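Local coordinates for RimK domain protein ATP-grasp (Sphaerobacter thermophilus, PDB 5I47) that is of unestablished function but, as an ATP-grasp protein of the RimK type, probably binds ATP and may ligate an amino acid to an acceptor, at residues Ala117-Ile122 with Ala150-Val155. Numbering follows the deposited sequence.
Sequences AIFAAI and AAEAIV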
ATOM      1  N   ALA B 117       9.989   6.543 -18.300  1.00 36.49           N
ATOM      2  CA  ALA B 117       9.498   7.676 -17.521  1.00 31.88           C
ATOM      3  C   ALA B 117      10.543   8.167 -16.528  1.00 31.48           C
ATOM      4  O   ALA B 117      10.657   9.376 -16.287  1.00 31.88           O
ATOM      5  CB  ALA B 117       8.217   7.290 -16.791  1.00 24.77           C
ATOM      6  N   ILE B 118      11.305   7.246 -15.929  1.00 28.78           N
ATOM      7  CA  ILE B 118      12.342   7.640 -14.977  1.00 27.78           C
ATOM      8  C   ILE B 118      13.360   8.547 -15.651  1.00 25.75           C
ATOM      9  O   ILE B 118      13.716   9.608 -15.126  1.00 33.07           O
ATOM     10  CB  ILE B 118      13.014   6.399 -14.363  1.00 27.71           C
ATOM     11  CG1 ILE B 118      12.057   5.699 -13.398  1.00 26.70           C
ATOM     12  CG2 ILE B 118      14.316   6.782 -13.660  1.00 26.05           C
ATOM     13  CD1 ILE B 118      12.619   4.426 -12.806  1.00 27.71           C
ATOM     14  N   PHE B 119      13.832   8.152 -16.835  1.00 26.96           N
ATOM     15  CA  PHE B 119      14.779   8.999 -17.552  1.00 33.72           C
ATOM     16  C   PHE B 119      14.103  10.251 -18.100  1.00 35.29           C
ATOM     17  O   PHE B 119      14.756  11.294 -18.239  1.00 39.03           O
ATOM     18  CB  PHE B 119      15.457   8.204 -18.669  1.00 35.03           C
ATOM     19  CG  PHE B 119      16.349   7.099 -18.167  1.00 36.01           C
ATOM     20  CD1 PHE B 119      17.482   7.392 -17.427  1.00 36.17           C
ATOM     21  CD2 PHE B 119      16.055   5.773 -18.434  1.00 37.53           C
ATOM     22  CE1 PHE B 119      18.309   6.382 -16.959  1.00 36.81           C
ATOM     23  CE2 PHE B 119      16.876   4.757 -17.969  1.00 38.96           C
ATOM     24  CZ  PHE B 119      18.007   5.065 -17.230  1.00 37.98           C
ATOM     25  N   ALA B 120      12.805  10.179 -18.400  1.00 34.12           N
ATOM     26  CA  ALA B 120      12.081  11.376 -18.814  1.00 39.12           C
ATOM     27  C   ALA B 120      12.022  12.402 -17.689  1.00 44.47           C
ATOM     28  O   ALA B 120      12.204  13.602 -17.924  1.00 48.11           O
ATOM     29  CB  ALA B 120      10.673  11.005 -19.279  1.00 40.55           C
ATOM     30  N   ALA B 121      11.772  11.948 -16.458  1.00 44.05           N
ATOM     31  CA  ALA B 121      11.749  12.858 -15.318  1.00 38.63           C
ATOM     32  C   ALA B 121      13.144  13.364 -14.975  1.00 41.01           C
ATOM     33  O   ALA B 121      13.299  14.515 -14.553  1.00 40.83           O
ATOM     34  CB  ALA B 121      11.128  12.165 -14.110  1.00 32.26           C
ATOM     35  N   ILE B 122      14.164  12.520 -15.149  1.00 43.56           N
ATOM     36  CA  ILE B 122      15.537  12.931 -14.865  1.00 43.17           C
ATOM     37  C   ILE B 122      15.978  14.032 -15.825  1.00 45.06           C
ATOM     38  O   ILE B 122      16.699  14.961 -15.440  1.00 43.02           O
ATOM     39  CB  ILE B 122      16.474  11.713 -14.924  1.00 34.94           C
ATOM     40  CG1 ILE B 122      16.298  10.843 -13.680  1.00 31.14           C
ATOM     41  CG2 ILE B 122      17.912  12.149 -15.078  1.00 34.73           C
ATOM     42  CD1 ILE B 122      17.153   9.597 -13.685  1.00 30.19           C
ATOM     43  N   ALA B 150      25.105   6.668 -12.952  1.00 54.38           N
ATOM     44  CA  ALA B 150      24.412   6.266 -11.734  1.00 54.03           C
ATOM     45  C   ALA B 150      22.969   5.885 -12.032  1.00 51.22           C
ATOM     46  O   ALA B 150      22.431   4.947 -11.430  1.00 50.57           O
ATOM     47  CB  ALA B 150      24.471   7.391 -10.702  1.00 55.28           C
ATOM     48  N   ALA B 151      22.332   6.592 -12.968  1.00 52.36           N
ATOM     49  CA  ALA B 151      20.947   6.291 -13.317  1.00 54.95           C
ATOM     50  C   ALA B 151      20.830   4.913 -13.956  1.00 59.66           C
ATOM     51  O   ALA B 151      20.006   4.090 -13.538  1.00 60.83           O
ATOM     52  CB  ALA B 151      20.395   7.372 -14.248  1.00 53.45           C
ATOM     53  N   GLU B 152      21.656   4.639 -14.970  1.00 58.33           N
ATOM     54  CA  GLU B 152      21.622   3.344 -15.638  1.00 56.56           C
ATOM     55  C   GLU B 152      21.961   2.198 -14.695  1.00 53.65           C
ATOM     56  O   GLU B 152      21.587   1.054 -14.970  1.00 53.20           O
ATOM     57  CB  GLU B 152      22.584   3.339 -16.828  1.00 57.19           C
ATOM     58  CG  GLU B 152      22.232   4.347 -17.914  1.00 61.51           C
ATOM     59  CD  GLU B 152      23.259   4.390 -19.036  1.00 72.63           C
ATOM     60  OE1 GLU B 152      24.427   4.004 -18.803  1.00 75.99           O
ATOM     61  OE2 GLU B 152      22.893   4.808 -20.156  1.00 76.66           O
ATOM     62  N   ALA B 153      22.651   2.478 -13.590  1.00 54.54           N
ATOM     63  CA  ALA B 153      23.041   1.422 -12.664  1.00 55.15           C
ATOM     64  C   ALA B 153      21.873   1.000 -11.780  1.00 58.44           C
ATOM     65  O   ALA B 153      21.588  -0.195 -11.642  1.00 59.41           O
ATOM     66  CB  ALA B 153      24.223   1.885 -11.810  1.00 50.41           C
ATOM     67  N   ILE B 154      21.185   1.969 -11.174  1.00 57.16           N
ATOM     68  CA  ILE B 154      20.093   1.635 -10.267  1.00 51.93           C
ATOM     69  C   ILE B 154      18.892   1.120 -11.047  1.00 48.41           C
ATOM     70  O   ILE B 154      18.196   0.201 -10.601  1.00 47.00           O
ATOM     71  CB  ILE B 154      19.735   2.850  -9.395  1.00 51.99           C
ATOM     72  CG1 ILE B 154      21.001   3.378  -8.716  1.00 64.11           C
ATOM     73  CG2 ILE B 154      18.703   2.464  -8.353  1.00 47.77           C
ATOM     74  CD1 ILE B 154      20.845   4.730  -8.072  1.00 68.40           C
ATOM     75  N   VAL B 155      18.633   1.694 -12.225  1.00 49.36           N
ATOM     76  CA  VAL B 155      17.542   1.203 -13.064  1.00 51.81           C
ATOM     77  C   VAL B 155      17.811  -0.234 -13.493  1.00 57.43           C
ATOM     78  O   VAL B 155      16.894  -1.061 -13.560  1.00 54.07           O
ATOM     79  CB  VAL B 155      17.335   2.132 -14.276  1.00 47.84           C
ATOM     80  CG1 VAL B 155      16.340   1.529 -15.247  1.00 44.70           C
ATOM     81  CG2 VAL B 155      16.858   3.503 -13.820  1.00 48.27           C
TER
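F119 and I118 of one helix meet A151 and V155 of another across two nearly antiparallel segments, 117-122 and 150-155, whose axes come within 11.5 Å at 154°; the nearest CA atoms, those of F119 and A151, are 8.0 Å apart. The F119 ring does most of the bridging. Its CG stands anti to the carbonyl carbon (chi1 -66°), and although the CB of F119 does not point at the other helix, the far end of the ring reaches it. There CE1 of F119 lies 3.6 Å from CB of A151, which sits at the ring edge, near its plane. The neighbouring ring atom, CZ of F119, is 3.9 Å from CG2 of V155, which lies oblique to the ring. At the outer side of the ring CZ comes within 4.3 Å of CG of E152, an exposed residue whose aliphatic stem borders the ring while its OE2 makes a weak hydrogen bond to NE2 of Q148. On the sheet side of F119, the two isoleucines point toward the partner helix. I122 has an extended chain (chi2 178°) that brings CD1 to 4.0 Å from the same CB of A151; the methyl of A151 thus faces the notch between the ring edge of F119 and the end of I122. I118 instead uses its branch methyl: CG2 meets CG2 of V155 tip to tip at 4.2 Å. No hydrogen bond crosses the interface, and apolar packing dominates it. I118 and I122 also rest on V169 of strand 167-171, A151 on V145 of strand 143-145, and both I122 and A151 touch Y127. The contact thus joins helices 115-125 and 148-160, packed side by side on the four-stranded antiparallel sheet of the smaller alpha+beta subdomain characteristic of the ATP-grasp fold.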